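Local coordinates for protein beta-mannosidase (Trichoderma harzianum, PDB 4CVU) that probably hydrolyses terminal non-reducing beta-D-mannose residues of beta-mannosides, as a fungal enzyme of glycoside hydrolase family 2, at residues Y383-L389 against F416-W422; I687-R691 against R735-H739; C537-N541 against I566-T570; G596-P601 against A714-A718; Y731-R735 against F898-F904. All blocks are in the same frame, centred on the assembly; numbering follows the deposited sequence.

Contact 1 of 5, residues Y383-L389 against F416-W422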
# COMPACT_ATOMS: atom_id res chain seq x y z
N TYR A 383 -6.21 9.53 43.83
CA TYR A 383 -5.13 9.76 42.87
C TYR A 383 -5.66 9.46 41.45
O TYR A 383 -6.01 8.31 41.18
CB TYR A 383 -3.91 8.87 43.14
CG TYR A 383 -2.68 9.43 42.46
CD1 TYR A 383 -2.43 9.17 41.12
CD2 TYR A 383 -1.83 10.29 43.13
CE1 TYR A 383 -1.34 9.72 40.47
CE2 TYR A 383 -0.74 10.85 42.49
CZ TYR A 383 -0.50 10.57 41.16
OH TYR A 383 0.56 11.13 40.48
N ALA A 384 -5.71 10.47 40.58
CA ALA A 384 -6.20 10.24 39.20
C ALA A 384 -5.10 9.61 38.37
O ALA A 384 -3.93 9.97 38.50
CB ALA A 384 -6.66 11.54 38.59
N LYS A 385 -5.46 8.62 37.56
CA LYS A 385 -4.50 7.90 36.78
C LYS A 385 -5.11 7.75 35.39
O LYS A 385 -6.23 7.29 35.30
CB LYS A 385 -4.25 6.53 37.40
CG LYS A 385 -3.61 6.55 38.80
CD LYS A 385 -3.34 5.16 39.37
CE LYS A 385 -4.62 4.32 39.43
NZ LYS A 385 -4.50 3.02 40.13
N GLY A 386 -4.43 8.18 34.35
CA GLY A 386 -4.92 7.95 32.99
C GLY A 386 -4.13 8.74 31.96
O GLY A 386 -2.88 8.79 32.03
N ALA A 387 -4.87 9.30 30.99
CA ALA A 387 -4.28 9.91 29.77
C ALA A 387 -5.23 10.88 29.07
O ALA A 387 -6.37 11.04 29.51
CB ALA A 387 -3.82 8.84 28.79
N ASN A 388 -4.75 11.52 28.00
CA ASN A 388 -5.55 12.46 27.20
C ASN A 388 -6.15 11.74 25.99
O ASN A 388 -5.45 11.13 25.22
CB ASN A 388 -4.70 13.60 26.74
CG ASN A 388 -4.31 14.53 27.91
OD1 ASN A 388 -4.91 15.60 28.09
ND2 ASN A 388 -3.33 14.15 28.67
N LEU A 389 -7.44 11.81 25.86
CA LEU A 389 -8.17 11.21 24.74
C LEU A 389 -8.31 12.25 23.65
O LEU A 389 -8.89 13.32 23.86
CB LEU A 389 -9.54 10.78 25.21
CG LEU A 389 -10.46 10.23 24.11
CD1 LEU A 389 -9.90 8.92 23.62
CD2 LEU A 389 -11.87 10.09 24.65
N PHE A 416 -6.56 2.75 34.44
CA PHE A 416 -7.02 4.12 34.42
C PHE A 416 -8.23 4.32 35.35
O PHE A 416 -8.94 3.41 35.62
CB PHE A 416 -7.45 4.56 32.99
CG PHE A 416 -6.34 4.91 32.06
CD1 PHE A 416 -5.18 4.20 32.03
CD2 PHE A 416 -6.50 5.89 31.17
CE1 PHE A 416 -4.20 4.50 31.12
CE2 PHE A 416 -5.54 6.20 30.28
CZ PHE A 416 -4.39 5.49 30.25
N ASN A 417 -8.42 5.51 35.88
CA ASN A 417 -9.71 5.91 36.40
C ASN A 417 -10.20 7.21 35.80
O ASN A 417 -11.30 7.65 36.12
CB ASN A 417 -9.73 5.95 37.93
CG ASN A 417 -8.64 6.83 38.49
OD1 ASN A 417 -8.28 7.80 37.87
ND2 ASN A 417 -8.05 6.42 39.60
N MET A 418 -9.42 7.78 34.87
CA MET A 418 -9.77 9.06 34.25
C MET A 418 -9.17 9.19 32.85
O MET A 418 -8.06 8.69 32.60
CB MET A 418 -9.24 10.24 35.13
CG MET A 418 -9.66 11.61 34.67
SD MET A 418 -9.06 12.93 35.78
CE MET A 418 -10.36 12.98 36.99
N LEU A 419 -9.95 9.81 31.96
CA LEU A 419 -9.48 10.39 30.73
C LEU A 419 -9.76 11.88 30.72
O LEU A 419 -10.85 12.34 31.14
CB LEU A 419 -10.13 9.75 29.47
CG LEU A 419 -9.92 8.26 29.26
CD1 LEU A 419 -10.85 7.71 28.18
CD2 LEU A 419 -8.49 7.96 28.90
N ARG A 420 -8.82 12.66 30.20
CA ARG A 420 -9.10 14.02 29.85
C ARG A 420 -9.52 14.08 28.41
O ARG A 420 -8.73 13.76 27.53
CB ARG A 420 -7.87 14.91 30.03
CG ARG A 420 -8.02 16.23 29.31
CD ARG A 420 -7.03 17.23 29.88
NE ARG A 420 -7.06 18.50 29.15
CZ ARG A 420 -6.06 19.03 28.45
NH1 ARG A 420 -4.89 18.43 28.31
NH2 ARG A 420 -6.25 20.21 27.88
N VAL A 421 -10.76 14.51 28.17
CA VAL A 421 -11.30 14.66 26.84
C VAL A 421 -10.84 16.03 26.31
O VAL A 421 -11.46 17.06 26.54
CB VAL A 421 -12.83 14.50 26.79
CG1 VAL A 421 -13.33 14.48 25.35
CG2 VAL A 421 -13.26 13.24 27.48
N TRP A 422 -9.73 15.97 25.58
CA TRP A 422 -8.96 17.10 25.13
C TRP A 422 -9.72 18.02 24.18
O TRP A 422 -10.42 17.55 23.30
CB TRP A 422 -7.70 16.54 24.43
CG TRP A 422 -6.85 17.60 23.75
CD1 TRP A 422 -5.91 18.39 24.36
CD2 TRP A 422 -6.88 17.97 22.38
NE1 TRP A 422 -5.33 19.21 23.43
CE2 TRP A 422 -5.92 18.99 22.21
CE3 TRP A 422 -7.65 17.58 21.27
CZ2 TRP A 422 -5.69 19.62 20.97
CZ3 TRP A 422 -7.42 18.18 20.05
CH2 TRP A 422 -6.46 19.19 19.91
O HOH W 1 -10.66 15.00 22.33
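With CG of N417 set between its own backbone N and carbonyl carbon (chi1 55°), the amide faces the backbone of Y383-L389 and grips it at two points. ND2 donates to Y383 O at 3.2 Å, nearly in the amide plane, while OD1 accepts from K385 N at 3.0 Å. K385 O then takes backbone N-H groups from both N417 and M418. Replacing the N417 side chain by that of an alanine is likely to leave Y383 O and K385 N without these mates and the strand free to shift where its regular pairing has not yet begun. Strands 380-389 and 418-421 are parallel and linked through helix 401-413 as a beta-alpha-beta crossover, consistent with the (beta/alpha)8 barrel of the family. Firm pairing sets in at R420 N to A387 O (3.0 Å) and L389 N to R420 O (2.9 Å). R420 is extended from CG to NE, and its NH1 meets N388 OD1 at 2.8 Å. The amide and guanidinium planes stand 87° apart, and NH1 makes the one bond to the asparagine, while E446 and E594 take the arginine's charge. On the other face of the sheet, A387 CB packs against F416 CE2 at 3.5 Å.

Contact 2 of 5, residues I687-R691 against R735-H739; sequences IQFYR and RTYEH
I687 meets the other segment first, at its branch: CG2 lies 3.7 Å from T736 CG2 and 3.6 Å from Y737 CE1. Its CD1 reaches on to Y737 CZ at 3.7 Å, and the two side chains cross at about a right angle, the isoleucine running across the tyrosine, whose hydroxyl is held by S703 and G386 O. One residue on, Q688 adds little more than a CB brushing T736 CG2, and its amide NE2 bonds to A744 O. A turn further along the helix, R691 bends at chi3 (68°) and lays its guanidinium edge on a row of backbone carbonyls. NH1 donates to T736 O at 2.8 Å and to E738 O at 2.7 Å; NH2 also reaches E738 O, at 3.0 Å, with a weak bond to H739 O. T736 O and E738 O lie within 6° of the guanidinium plane, so the flat group fits the turn edge-on. With only an alanine here, both carbonyls are likely to lose these donors, and a gap to open beside the turn. The guanidinium thus meets the last carbonyl of helix 729-736, that of T736, and the turn after it, tying this helix C-terminus to helix 664-692.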
# COMPACT_ATOMS: atom_id res chain seq x y z
N ILE A 687 5.82 9.04 35.65
CA ILE A 687 4.68 8.63 36.45
C ILE A 687 5.04 8.26 37.90
O ILE A 687 4.30 8.58 38.82
CB ILE A 687 3.96 7.43 35.83
CG1 ILE A 687 3.28 7.86 34.52
CG2 ILE A 687 2.94 6.94 36.86
CD1 ILE A 687 2.71 6.72 33.68
N GLN A 688 6.12 7.50 38.09
CA GLN A 688 6.51 7.09 39.43
C GLN A 688 6.92 8.33 40.26
O GLN A 688 6.70 8.38 41.45
CB GLN A 688 7.64 6.07 39.39
CG GLN A 688 8.98 6.56 38.87
CD GLN A 688 10.05 5.48 38.88
OE1 GLN A 688 9.80 4.31 38.57
NE2 GLN A 688 11.28 5.88 39.25
N PHE A 689 7.50 9.32 39.61
CA PHE A 689 7.86 10.58 40.30
C PHE A 689 6.62 11.42 40.69
O PHE A 689 6.53 11.94 41.80
CB PHE A 689 8.80 11.39 39.40
CG PHE A 689 8.99 12.81 39.82
CD1 PHE A 689 9.98 13.16 40.69
CD2 PHE A 689 8.15 13.80 39.33
CE1 PHE A 689 10.14 14.46 41.08
CE2 PHE A 689 8.29 15.11 39.73
CZ PHE A 689 9.29 15.44 40.60
N TYR A 690 5.65 11.49 39.79
CA TYR A 690 4.38 12.16 40.10
C TYR A 690 3.63 11.45 41.25
O TYR A 690 3.15 12.10 42.19
CB TYR A 690 3.45 12.28 38.87
CG TYR A 690 4.01 13.10 37.73
CD1 TYR A 690 4.69 14.30 37.97
CD2 TYR A 690 3.90 12.64 36.40
CE1 TYR A 690 5.24 15.02 36.92
CE2 TYR A 690 4.44 13.37 35.35
CZ TYR A 690 5.11 14.55 35.61
OH TYR A 690 5.66 15.29 34.55
N ARG A 691 3.57 10.12 41.18
CA ARG A 691 2.86 9.36 42.20
C ARG A 691 3.47 9.42 43.59
O ARG A 691 2.74 9.52 44.54
CB ARG A 691 2.78 7.92 41.83
CG ARG A 691 1.82 7.72 40.66
CD ARG A 691 1.54 6.25 40.54
NE ARG A 691 0.77 5.71 41.67
CZ ARG A 691 0.29 4.46 41.70
NH1 ARG A 691 0.51 3.64 40.67
NH2 ARG A 691 -0.43 4.03 42.74
N ARG A 735 1.64 -1.19 34.63
CA ARG A 735 2.34 -1.64 35.82
C ARG A 735 2.54 -0.46 36.72
O ARG A 735 2.40 -0.57 37.96
CB ARG A 735 3.71 -2.26 35.52
CG ARG A 735 3.66 -3.69 34.97
CD ARG A 735 5.05 -4.33 35.06
NE ARG A 735 6.04 -3.69 34.19
CZ ARG A 735 6.26 -4.03 32.92
NH1 ARG A 735 5.58 -5.04 32.34
NH2 ARG A 735 7.17 -3.37 32.21
N THR A 736 2.87 0.67 36.11
CA THR A 736 3.20 1.85 36.89
C THR A 736 1.93 2.56 37.43
O THR A 736 2.04 3.42 38.28
CB THR A 736 4.09 2.84 36.09
OG1 THR A 736 5.02 2.12 35.30
CG2 THR A 736 4.86 3.78 37.02
N TYR A 737 0.75 2.20 36.91
CA TYR A 737 -0.53 2.67 37.44
C TYR A 737 -1.20 1.63 38.39
O TYR A 737 -2.37 1.75 38.75
CB TYR A 737 -1.48 3.06 36.29
CG TYR A 737 -1.25 4.44 35.64
CD1 TYR A 737 -0.56 5.46 36.28
CD2 TYR A 737 -1.80 4.73 34.40
CE1 TYR A 737 -0.41 6.72 35.70
CE2 TYR A 737 -1.65 5.99 33.82
CZ TYR A 737 -0.94 6.98 34.48
OH TYR A 737 -0.77 8.23 33.90
N GLU A 738 -0.48 0.58 38.76
CA GLU A 738 -1.02 -0.38 39.71
C GLU A 738 -1.23 0.29 41.08
O GLU A 738 -0.59 1.31 41.41
CB GLU A 738 -0.10 -1.61 39.84
CG GLU A 738 -0.18 -2.57 38.65
CD GLU A 738 0.44 -3.91 38.94
OE1 GLU A 738 -0.03 -4.54 39.89
OE2 GLU A 738 1.38 -4.32 38.29
N HIS A 739 -2.15 -0.27 41.87
CA HIS A 739 -2.51 0.32 43.17
C HIS A 739 -1.33 0.51 44.09
O HIS A 739 -1.20 1.54 44.71
CB HIS A 739 -3.61 -0.50 43.86
CG HIS A 739 -4.91 -0.48 43.13
ND1 HIS A 739 -5.68 0.66 43.00
CD2 HIS A 739 -5.58 -1.46 42.48
CE1 HIS A 739 -6.77 0.38 42.29
NE2 HIS A 739 -6.73 -0.90 41.97

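Contact 3 of 5, residues C537-N541 against I566-T570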
# COMPACT_ATOMS: atom_id res chain seq x y z
N CYS A 537 -9.63 27.40 31.97
CA CYS A 537 -8.76 26.68 31.02
C CYS A 537 -8.08 25.49 31.66
O CYS A 537 -8.08 25.34 32.90
CB CYS A 537 -7.72 27.60 30.40
SG CYS A 537 -6.67 28.39 31.64
N SER A 538 -7.50 24.67 30.80
CA SER A 538 -6.96 23.36 31.17
C SER A 538 -5.82 23.40 32.15
O SER A 538 -5.57 22.40 32.81
CB SER A 538 -6.45 22.65 29.93
OG SER A 538 -5.37 23.39 29.37
N ALA A 539 -5.10 24.51 32.21
CA ALA A 539 -3.99 24.66 33.13
C ALA A 539 -3.88 26.09 33.62
O ALA A 539 -3.74 27.01 32.81
CB ALA A 539 -2.67 24.26 32.45
N ASN A 540 -3.92 26.26 34.93
CA ASN A 540 -3.82 27.57 35.52
C ASN A 540 -3.43 27.49 37.01
O ASN A 540 -3.35 26.42 37.59
CB ASN A 540 -5.13 28.41 35.31
CG ASN A 540 -6.35 27.76 35.89
OD1 ASN A 540 -6.50 27.73 37.11
ND2 ASN A 540 -7.23 27.18 35.02
N ASN A 541 -3.17 28.65 37.61
CA ASN A 541 -2.74 28.72 39.00
C ASN A 541 -3.87 28.79 40.04
O ASN A 541 -3.62 29.09 41.22
CB ASN A 541 -1.79 29.92 39.17
CG ASN A 541 -0.47 29.69 38.49
OD1 ASN A 541 0.08 28.60 38.54
ND2 ASN A 541 0.04 30.69 37.83
N ILE A 566 3.09 26.63 45.73
CA ILE A 566 2.86 25.77 44.55
C ILE A 566 1.40 25.90 44.10
O ILE A 566 0.49 25.91 44.93
CB ILE A 566 3.15 24.31 44.88
CG1 ILE A 566 4.64 24.12 45.12
CG2 ILE A 566 2.69 23.39 43.74
CD1 ILE A 566 4.99 22.79 45.74
N TYR A 567 1.20 25.98 42.79
CA TYR A 567 -0.11 26.20 42.23
C TYR A 567 -0.25 25.35 40.98
O TYR A 567 0.69 25.16 40.23
CB TYR A 567 -0.30 27.65 41.79
CG TYR A 567 0.13 28.68 42.81
CD1 TYR A 567 1.45 29.12 42.87
CD2 TYR A 567 -0.77 29.17 43.74
CE1 TYR A 567 1.85 30.07 43.82
CE2 TYR A 567 -0.38 30.13 44.70
CZ TYR A 567 0.93 30.56 44.73
OH TYR A 567 1.34 31.49 45.68
N GLY A 568 -1.45 24.88 40.74
CA GLY A 568 -1.80 24.39 39.41
C GLY A 568 -1.33 23.02 39.04
O GLY A 568 -0.56 22.39 39.74
N ASP A 569 -1.82 22.56 37.90
CA ASP A 569 -1.33 21.37 37.28
C ASP A 569 -0.07 21.66 36.44
O ASP A 569 0.26 22.82 36.20
CB ASP A 569 -2.42 20.69 36.43
CG ASP A 569 -3.02 21.58 35.37
OD1 ASP A 569 -2.76 22.82 35.37
OD2 ASP A 569 -3.79 21.02 34.48
N THR A 570 0.64 20.60 36.03
CA THR A 570 1.89 20.73 35.28
C THR A 570 1.84 20.06 33.89
O THR A 570 1.12 19.10 33.70
CB THR A 570 3.06 20.11 36.04
OG1 THR A 570 2.76 18.75 36.37
CG2 THR A 570 3.36 20.90 37.33
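N541 and Y567 cross obliquely, their amide and ring planes 65° apart, in a contact between two irregular loops that run nearly antiparallel without a single hydrogen bond between them. One loop follows strand 534-535, a parallel strand of the sheet probably forming the catalytic barrel, and the other leads into strand 570-572. The amide comes in beside the root of the tyrosine: N541 OD1 lies 3.4 Å from Y567 CB, whereas ND2 is engaged by Y558 O. The tyrosine ring leads away from the contact, and its hydroxyl bonds to T562 N. In the middle the backbones meet directly, N540 O sitting 3.1 Å from G568 CA. A CB on G568 would fall about 2.5 Å from that same oxygen, consistent with the lack of a side chain here allowing the close approach. At the far end D569, with CG between its backbone N and carbonyl carbon (chi1 57°), swings its carboxylate back against S538 and A539. OD1 rests on A539 at CA (3.1 Å) and at CB, and has no polar partner in the model although the contact buries it. OD2 is 2.8 Å from S538 O, a meeting of two acceptors with no hydrogen bond between them.

Contact 4 of 5, residues G596-P601 against A714-A718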
# COMPACT_ATOMS: atom_id res chain seq x y z
N GLY A 596 4.82 14.06 27.75
CA GLY A 596 5.21 13.04 26.74
C GLY A 596 6.38 13.33 25.83
O GLY A 596 7.09 14.33 25.98
N PHE A 597 6.62 12.36 24.94
CA PHE A 597 7.69 12.33 23.94
C PHE A 597 7.07 11.47 22.81
O PHE A 597 6.34 10.56 23.15
CB PHE A 597 8.87 11.59 24.49
CG PHE A 597 10.18 11.93 23.83
CD1 PHE A 597 10.63 11.25 22.75
CD2 PHE A 597 10.97 12.97 24.35
CE1 PHE A 597 11.83 11.57 22.14
CE2 PHE A 597 12.16 13.28 23.78
CZ PHE A 597 12.62 12.60 22.69
N ILE A 598 7.31 11.73 21.51
CA ILE A 598 6.71 10.89 20.41
C ILE A 598 7.38 9.56 20.14
O ILE A 598 8.57 9.40 20.50
CB ILE A 598 6.59 11.68 19.10
CG1 ILE A 598 7.98 11.98 18.53
CG2 ILE A 598 5.81 12.97 19.31
CD1 ILE A 598 8.00 12.42 17.08
N SER A 599 6.73 8.57 19.49
CA SER A 599 7.49 7.43 19.14
C SER A 599 6.79 6.89 17.86
O SER A 599 5.64 7.26 17.61
CB SER A 599 7.39 6.41 20.27
OG SER A 599 6.05 5.83 20.38
N MET A 600 7.52 6.10 17.09
CA MET A 600 6.99 5.50 15.86
C MET A 600 5.93 4.51 16.19
O MET A 600 6.00 3.85 17.22
CB MET A 600 8.10 4.71 15.16
CG MET A 600 9.16 5.41 14.38
SD MET A 600 8.51 6.45 13.13
CE MET A 600 9.91 6.87 12.14
N PRO A 601 4.96 4.29 15.27
CA PRO A 601 4.13 3.16 15.53
C PRO A 601 4.76 1.85 15.01
O PRO A 601 5.77 1.87 14.27
CB PRO A 601 2.88 3.47 14.67
CG PRO A 601 3.39 4.24 13.52
CD PRO A 601 4.48 5.11 14.14
N ALA A 714 1.20 7.33 12.26
CA ALA A 714 2.18 8.37 12.21
C ALA A 714 2.94 8.41 13.51
O ALA A 714 2.46 7.94 14.52
CB ALA A 714 1.47 9.73 11.98
N PRO A 715 4.15 8.97 13.49
CA PRO A 715 4.87 9.05 14.77
C PRO A 715 4.26 10.10 15.67
O PRO A 715 4.14 11.25 15.27
CB PRO A 715 6.28 9.40 14.36
CG PRO A 715 6.19 9.98 13.04
CD PRO A 715 4.93 9.51 12.37
N THR A 716 3.82 9.68 16.86
CA THR A 716 3.21 10.62 17.83
C THR A 716 3.47 10.27 19.30
O THR A 716 4.21 9.34 19.65
CB THR A 716 1.67 10.60 17.71
OG1 THR A 716 1.20 9.45 18.41
CG2 THR A 716 1.15 10.59 16.20
N TRP A 717 2.79 10.96 20.18
CA TRP A 717 2.85 10.70 21.62
C TRP A 717 1.90 9.54 22.08
O TRP A 717 1.83 9.23 23.28
CB TRP A 717 2.52 11.97 22.42
CG TRP A 717 3.33 13.20 22.11
CD1 TRP A 717 4.33 13.74 22.90
CD2 TRP A 717 3.17 14.13 21.01
NE1 TRP A 717 4.85 14.84 22.32
CE2 TRP A 717 4.15 15.13 21.18
CE3 TRP A 717 2.35 14.17 19.88
CZ2 TRP A 717 4.34 16.16 20.25
CZ3 TRP A 717 2.51 15.20 18.97
CH2 TRP A 717 3.51 16.19 19.15
N ALA A 718 1.15 8.92 21.15
CA ALA A 718 0.17 7.92 21.50
C ALA A 718 0.78 6.69 22.14
O ALA A 718 1.96 6.37 21.90
CB ALA A 718 -0.62 7.50 20.24
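I598 places its CG2 methyl over the face of the W717 indole, 3.4 Å from the centroid of the six-membered ring and 17° off the ring normal, a CH-pi contact. With CG1 held between backbone N and carbonyl carbon (chi1 68°), CG2 is the branch left to meet the ring. At the indole edge, W717 CD1 approaches F597 N at 3.4 Å, and G596 C lies in the ring plane. W706 and H628 meet the same indole edge-to-face, and Y575 takes its NE1. Further along, M600 and P715 lie side by side and point the same way, SD to CB 3.9 Å. Helix 638-655 covers I598 and P715 through M648, which touches both. Beyond them P601 CD packs on A714 O at 3.5 Å. The loops follow strands 592-595 and 702-705, the second at some distance, which is consistent with the C-terminal side of a (beta/alpha)8 barrel, the side that carries the active site in this fold. Between them runs one antiparallel bridge, the hydrogen-bonded pair S599 and T716: T716 N donates to S599 O at 3.1 Å and S599 N to T716 O at 2.6 Å. T716 O also receives the CA-H of I598. At the polar edge T716 OG1 accepts from A718 N at 2.8 Å, nearly straight, forming an ST turn that folds the chain just past the bridge, and the same hydroxyl pairs with D710. S599 CB turns away from the other segment, and its OG bonds to Q679 and K727.

Contact 5 of 5, residues Y731-R735 against F898-F904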
# COMPACT_ATOMS: atom_id res chain seq x y z
N TYR A 731 1.86 -1.01 28.25
CA TYR A 731 2.27 -2.15 29.06
C TYR A 731 3.02 -1.68 30.28
O TYR A 731 2.83 -2.20 31.40
CB TYR A 731 3.14 -3.10 28.26
CG TYR A 731 2.36 -3.91 27.24
CD1 TYR A 731 1.50 -4.92 27.66
CD2 TYR A 731 2.46 -3.65 25.88
CE1 TYR A 731 0.78 -5.66 26.72
CE2 TYR A 731 1.74 -4.41 24.96
CZ TYR A 731 0.90 -5.40 25.42
OH TYR A 731 0.20 -6.18 24.50
N VAL A 732 3.91 -0.71 30.10
CA VAL A 732 4.67 -0.10 31.22
C VAL A 732 3.87 0.81 32.19
O VAL A 732 4.01 0.73 33.41
CB VAL A 732 5.89 0.67 30.69
CG1 VAL A 732 6.71 1.24 31.84
CG2 VAL A 732 6.78 -0.27 29.87
N SER A 733 3.04 1.68 31.63
CA SER A 733 2.12 2.50 32.40
C SER A 733 1.08 1.65 33.18
O SER A 733 0.74 1.99 34.30
CB SER A 733 1.50 3.55 31.48
OG SER A 733 0.62 3.00 30.50
N ARG A 734 0.59 0.54 32.59
CA ARG A 734 -0.26 -0.39 33.35
C ARG A 734 0.36 -0.79 34.66
O ARG A 734 -0.32 -0.77 35.71
CB ARG A 734 -0.56 -1.66 32.55
CG ARG A 734 -1.15 -2.82 33.37
CD ARG A 734 -1.04 -4.14 32.63
NE ARG A 734 -2.11 -4.39 31.65
CZ ARG A 734 -1.98 -5.12 30.55
NH1 ARG A 734 -0.81 -5.63 30.19
NH2 ARG A 734 -3.01 -5.37 29.78
N ARG A 735 1.64 -1.19 34.63
CA ARG A 735 2.34 -1.64 35.82
C ARG A 735 2.54 -0.46 36.72
O ARG A 735 2.40 -0.57 37.96
CB ARG A 735 3.71 -2.26 35.52
CG ARG A 735 3.66 -3.69 34.97
CD ARG A 735 5.05 -4.33 35.06
NE ARG A 735 6.04 -3.69 34.19
CZ ARG A 735 6.26 -4.03 32.92
NH1 ARG A 735 5.58 -5.04 32.34
NH2 ARG A 735 7.17 -3.37 32.21
N PHE A 898 -4.65 -7.33 23.42
CA PHE A 898 -3.45 -7.02 24.17
C PHE A 898 -3.12 -8.17 25.14
O PHE A 898 -4.02 -8.87 25.61
CB PHE A 898 -3.59 -5.68 24.89
CG PHE A 898 -4.89 -5.52 25.66
CD1 PHE A 898 -5.00 -6.04 26.96
CD2 PHE A 898 -5.98 -4.88 25.10
CE1 PHE A 898 -6.19 -5.91 27.69
CE2 PHE A 898 -7.17 -4.74 25.81
CZ PHE A 898 -7.28 -5.28 27.11
N PHE A 899 -1.84 -8.32 25.43
CA PHE A 899 -1.34 -9.32 26.37
C PHE A 899 -1.51 -8.81 27.81
O PHE A 899 -1.57 -7.60 28.05
CB PHE A 899 0.14 -9.60 26.09
CG PHE A 899 0.40 -10.21 24.74
CD1 PHE A 899 0.31 -11.60 24.54
CD2 PHE A 899 0.76 -9.41 23.65
CE1 PHE A 899 0.52 -12.17 23.29
CE2 PHE A 899 0.97 -9.97 22.40
CZ PHE A 899 0.87 -11.36 22.23
N ASP A 900 -1.52 -9.75 28.77
CA ASP A 900 -1.70 -9.35 30.18
C ASP A 900 -0.42 -8.82 30.78
O ASP A 900 -0.41 -8.29 31.89
CB ASP A 900 -2.29 -10.49 31.03
CG ASP A 900 -1.32 -11.64 31.25
OD1 ASP A 900 -0.09 -11.43 31.23
OD2 ASP A 900 -1.81 -12.77 31.50
N ASP A 901 0.67 -8.95 30.03
CA ASP A 901 1.93 -8.32 30.39
C ASP A 901 2.83 -8.30 29.16
O ASP A 901 2.64 -9.08 28.24
CB ASP A 901 2.64 -9.10 31.50
CG ASP A 901 3.63 -8.22 32.26
OD1 ASP A 901 3.57 -6.99 32.12
OD2 ASP A 901 4.49 -8.78 32.97
N ASN A 902 3.77 -7.36 29.14
CA ASN A 902 4.72 -7.26 28.05
C ASN A 902 5.85 -6.33 28.49
O ASN A 902 5.69 -5.61 29.48
CB ASN A 902 4.03 -6.73 26.78
CG ASN A 902 4.48 -7.46 25.54
OD1 ASN A 902 5.49 -8.15 25.55
ND2 ASN A 902 3.73 -7.31 24.45
N ALA A 903 6.96 -6.37 27.76
CA ALA A 903 8.15 -5.60 28.12
C ALA A 903 8.57 -5.87 29.55
O ALA A 903 8.58 -4.97 30.37
CB ALA A 903 7.91 -4.10 27.90
N PHE A 904 8.93 -7.12 29.82
CA PHE A 904 9.29 -7.55 31.16
C PHE A 904 10.68 -8.23 31.21
O PHE A 904 11.26 -8.64 30.19
CB PHE A 904 8.22 -8.50 31.73
CG PHE A 904 7.81 -9.61 30.79
CD1 PHE A 904 8.56 -10.77 30.67
CD2 PHE A 904 6.65 -9.50 30.02
CE1 PHE A 904 8.17 -11.78 29.82
CE2 PHE A 904 6.26 -10.52 29.16
CZ PHE A 904 7.04 -11.66 29.06
O HOH W 2 1.90 -4.79 31.31
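Y731 points from helix 729-736 straight into the loop that follows strand 895-899, and each level of its side chain meets something there. CB lies 3.8 Å from N902 O; the ring then takes N902 CB over the centre of one face, with the asparagine amide steeply inclined to it. CE1 runs beside F899 O at 3.3 Å. At the tip, OH accepts from F899 N at 3.1 Å (N-H...O 166°), and lies at the edge of the F899 ring near CD2. R734 comes in next to it and holds F899 O with both NH1 (3.0 Å) and NH2 (3.2 Å), which reach the oxygen from opposite faces of its carbonyl plane; S413 also binds NH2. The next residue, R735, bends at chi3 so that NH1 meets N902 O at 2.9 Å and NH2 meets A903 O at 2.8 Å. Its NH1 also forms a salt bridge to D901 OD1, although the hydrogen bond there is weak and the guanidinium and carboxylate planes stand 76° apart. A water links Y731 O, R734 NH1 and D901 OD1. A903, at positive phi, shares T887 with F904 in a G1 bulge. Most of the arginine bonds end on backbone carbonyls, so docking of the Ig-fold domain on this helix probably depends on the shape of its loop as much as on the charge of D901, which K912 also pairs with.

Overall arrangement
Contact 1 lies about 6 Å from the chain's centre, on the parallel sheet that probably forms the barrel; contacts 2 and 3 touch it, while 4 and 5 are each centred about 18 Å away. Contact 2 is centred about 13 Å from contact 1, K385 NZ reaching Y737 O and G386 O meeting Y737 OH; contact 3 meets it where R420 packs on S538. Contact 5 shares R735 and helix 729-736 with contact 2, so one helix joins the helix 664-692 side to the C-terminal Ig-fold domain. In sequence contact 1 comes first, then contact 3; contacts 4 and 2 interlock before contact 5 closes last. Contacts 3 and 5 lie about 31 Å apart, centre to centre, the widest separation of the five.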